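Local atomic coordinates of hemolysin-related protein (Vibrio cholerae serotype O1, PDB entry 5V6C), a protein that probably binds carbohydrate through this beta-prism lectin domain, one part of a larger hemolysin-related protein that carries a signal sequence. Residues A[70-75]-A[105-110]. Sequence-based numbering, arbitrary orientation.
Sequences VTSGLY and NKKVET
V70 and E109 face each other as an antiparallel hydrogen-bonded pair, as do S72 and K107, and the segments 70-75 and 106-110 run with their axes 4.6 Å apart at closest approach and 165° between their directions. Each pair is joined by two backbone bonds: V70 N gives to E109 O at 2.8 Å and E109 N returns to V70 O, while K107 N reaches S72 O at 2.8 Å in a nearly linear bond and S72 N gives to K107 O. At the non-hydrogen-bonded pair between them, T71 with V108, CA-H...O contacts supplement the ladder: T71 CA lies 3.4 Å from K107 O, and V108 CA approaches V70 O. This ladder illustrates how a four-stranded antiparallel sheet of the beta-prism fold is finished at its margin: within the chain, strand 106-112 is the outermost strand, whereas strand 65-75 is flanked on its other side by strand 80-89, to which T71 and G73 are bonded. On the face bearing V70, S72, K107 and E109, a water bridges both strands, hydrogen-bonded to V70 O, to E109 OE1 at 2.8 Å and to S72 OG at 2.7 Å. With chi1 at 63°, S72 OG sits between its own backbone N and carbonyl carbon, within reach of that water. E109 OE1 also accepts from G8 N, giving this one carboxylate oxygen a second partner; the E109 and V70 side chains slant across one another, with E109 OE1 in loose van der Waals contact with V70 CG1 at 4.2 Å. On the opposite face T71 and V108 lie side by side, pointing the same way, T71 OG1 beside V108 CG2, while the methyl T71 CG2 touches K106 CD at 3.8 Å. The K106 chain turns about its CG-CD bond (chi3 -80°), at the very carbon that meets the methyl, and its NZ hydrogen-bonds T100 O.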
ATOM      1  N   VAL A  70       8.564  -0.118   0.771  1.00  9.53           N
ATOM      2  CA  VAL A  70       7.564   0.232   1.774  1.00  8.37           C
ATOM      3  C   VAL A  70       8.285   0.709   3.026  1.00 11.01           C
ATOM      4  O   VAL A  70       9.072  -0.038   3.623  1.00 12.99           O
ATOM      5  CB  VAL A  70       6.644  -0.956   2.096  1.00  8.50           C
ATOM      6  CG1 VAL A  70       5.557  -0.545   3.086  1.00  6.94           C
ATOM      7  CG2 VAL A  70       6.026  -1.527   0.817  1.00 10.19           C
ATOM      8  N   THR A  71       8.006   1.942   3.432  1.00 10.10           N
ATOM      9  CA  THR A  71       8.562   2.505   4.654  1.00  9.53           C
ATOM     10  C   THR A  71       7.497   2.500   5.741  1.00 12.73           C
ATOM     11  O   THR A  71       6.389   3.010   5.542  1.00  9.32           O
ATOM     12  CB  THR A  71       9.077   3.926   4.421  1.00 10.87           C
ATOM     13  OG1 THR A  71      10.091   3.905   3.406  1.00  9.95           O
ATOM     14  CG2 THR A  71       9.662   4.514   5.705  1.00  9.25           C
ATOM     15  N   SER A  72       7.837   1.909   6.883  1.00  9.04           N
ATOM     16  CA  SER A  72       6.959   1.866   8.037  1.00 12.17           C
ATOM     17  C   SER A  72       7.779   2.152   9.284  1.00 13.10           C
ATOM     18  O   SER A  72       8.997   1.952   9.310  1.00 11.58           O
ATOM     19  CB  SER A  72       6.267   0.505   8.160  1.00 13.71           C
ATOM     20  OG  SER A  72       7.217  -0.523   8.370  1.00 15.29           O
ATOM     21  N   GLY A  73       7.100   2.627  10.324  1.00 12.93           N
ATOM     22  CA  GLY A  73       7.777   2.895  11.578  1.00 13.46           C
ATOM     23  C   GLY A  73       6.863   3.594  12.564  1.00 15.11           C
ATOM     24  O   GLY A  73       5.637   3.533  12.452  1.00 12.60           O
ATOM     25  N   LEU A  74       7.491   4.252  13.533  1.00 15.17           N
ATOM     26  CA  LEU A  74       6.776   4.949  14.596  1.00 15.21           C
ATOM     27  C   LEU A  74       6.313   6.297  14.064  1.00 13.16           C
ATOM     28  O   LEU A  74       7.124   7.199  13.840  1.00 14.91           O
ATOM     29  CB  LEU A  74       7.677   5.116  15.817  1.00 17.27           C
ATOM     30  CG  LEU A  74       7.092   5.871  17.010  1.00 17.72           C
ATOM     31  CD1 LEU A  74       5.996   5.054  17.675  1.00 23.25           C
ATOM     32  CD2 LEU A  74       8.190   6.223  17.998  1.00 24.32           C
ATOM     33  N   TYR A  75       5.007   6.433  13.860  1.00 16.91           N
ATOM     34  CA  TYR A  75       4.459   7.642  13.268  1.00 15.05           C
ATOM     35  C   TYR A  75       4.560   8.804  14.249  1.00 13.83           C
ATOM     36  O   TYR A  75       4.288   8.659  15.443  1.00 13.85           O
ATOM     37  CB  TYR A  75       3.006   7.399  12.864  1.00 12.13           C
ATOM     38  CG  TYR A  75       2.398   8.445  11.962  1.00 12.40           C
ATOM     39  CD1 TYR A  75       3.100   8.957  10.882  1.00 10.39           C
ATOM     40  CD2 TYR A  75       1.100   8.887  12.168  1.00 14.43           C
ATOM     41  CE1 TYR A  75       2.535   9.898  10.049  1.00 11.57           C
ATOM     42  CE2 TYR A  75       0.528   9.826  11.342  1.00 12.83           C
ATOM     43  CZ  TYR A  75       1.244  10.327  10.281  1.00 12.53           C
ATOM     44  OH  TYR A  75       0.665  11.268   9.456  1.00 14.08           O
ATOM     45  N   ASN A 105      12.377   5.237  13.815  1.00 11.23           N
ATOM     46  CA  ASN A 105      12.575   3.797  14.001  1.00 13.72           C
ATOM     47  C   ASN A 105      12.137   3.033  12.753  1.00 13.22           C
ATOM     48  O   ASN A 105      11.507   1.977  12.831  1.00 15.25           O
ATOM     49  CB  ASN A 105      11.828   3.301  15.244  1.00 17.49           C
ATOM     50  CG  ASN A 105      12.500   2.102  15.900  1.00 14.06           C
ATOM     51  OD1 ASN A 105      13.723   2.037  16.003  1.00 17.94           O
ATOM     52  ND2 ASN A 105      11.695   1.149  16.355  1.00 16.14           N
ATOM     53  N   LYS A 106      12.508   3.567  11.591  1.00 10.51           N
ATOM     54  CA  LYS A 106      11.913   3.171  10.325  1.00 14.82           C
ATOM     55  C   LYS A 106      12.513   1.881   9.780  1.00 15.93           C
ATOM     56  O   LYS A 106      13.713   1.616   9.902  1.00 17.73           O
ATOM     57  CB  LYS A 106      12.092   4.276   9.284  1.00 12.92           C
ATOM     58  CG  LYS A 106      11.242   5.503   9.529  1.00 15.97           C
ATOM     59  CD  LYS A 106      11.377   6.509   8.395  1.00 13.08           C
ATOM     60  CE  LYS A 106      12.637   7.334   8.536  1.00 14.29           C
ATOM     61  NZ  LYS A 106      12.918   8.122   7.306  1.00 16.76           N
ATOM     62  N   LYS A 107      11.650   1.091   9.148  1.00 20.14           N
ATOM     63  CA  LYS A 107      12.032  -0.083   8.385  1.00 13.16           C
ATOM     64  C   LYS A 107      11.658   0.160   6.931  1.00 15.01           C
ATOM     65  O   LYS A 107      10.591   0.710   6.641  1.00 10.56           O
ATOM     66  CB  LYS A 107      11.332  -1.340   8.921  1.00 12.90           C
ATOM     67  CG  LYS A 107      11.745  -2.627   8.239  1.00 16.23           C
ATOM     68  CD  LYS A 107      11.233  -3.844   8.982  1.00 16.17           C
ATOM     69  CE  LYS A 107       9.778  -4.142   8.647  1.00 16.33           C
ATOM     70  NZ  LYS A 107       9.315  -5.413   9.282  1.00 19.20           N
ATOM     71  N   VAL A 108      12.553  -0.214   6.021  1.00 13.39           N
ATOM     72  CA  VAL A 108      12.312  -0.125   4.585  1.00 13.83           C
ATOM     73  C   VAL A 108      12.290  -1.545   4.038  1.00 15.59           C
ATOM     74  O   VAL A 108      13.263  -2.292   4.201  1.00 16.88           O
ATOM     75  CB  VAL A 108      13.381   0.726   3.885  1.00 16.48           C
ATOM     76  CG1 VAL A 108      13.046   0.917   2.405  1.00 18.13           C
ATOM     77  CG2 VAL A 108      13.520   2.072   4.581  1.00 14.24           C
ATOM     78  N   GLU A 109      11.177  -1.926   3.415  1.00 12.03           N
ATOM     79  CA  GLU A 109      11.011  -3.243   2.816  1.00 16.07           C
ATOM     80  C   GLU A 109      11.015  -3.114   1.300  1.00 14.88           C
ATOM     81  O   GLU A 109      10.256  -2.315   0.743  1.00 13.42           O
ATOM     82  CB  GLU A 109       9.699  -3.897   3.260  1.00 12.95           C
ATOM     83  CG  GLU A 109       9.592  -4.178   4.736  1.00 16.00           C
ATOM     84  CD  GLU A 109       8.191  -4.590   5.134  1.00 15.35           C
ATOM     85  OE1 GLU A 109       7.300  -3.714   5.167  1.00 14.33           O
ATOM     86  OE2 GLU A 109       7.979  -5.792   5.402  1.00 18.63           O
ATOM     87  N   THR A 110      11.846  -3.917   0.639  1.00 10.81           N
ATOM     88  CA  THR A 110      11.902  -3.972  -0.815  1.00 14.45           C
ATOM     89  C   THR A 110      11.502  -5.359  -1.293  1.00 12.01           C
ATOM     90  O   THR A 110      11.893  -6.370  -0.700  1.00 10.62           O
ATOM     91  CB  THR A 110      13.302  -3.635  -1.334  1.00 19.41           C
ATOM     92  OG1 THR A 110      14.264  -4.480  -0.692  1.00 22.61           O
ATOM     93  CG2 THR A 110      13.641  -2.183  -1.057  1.00 18.06           C
TER
HETATM   94  O   HOH W   1       8.306  -1.293   6.068  1.00 10.15           O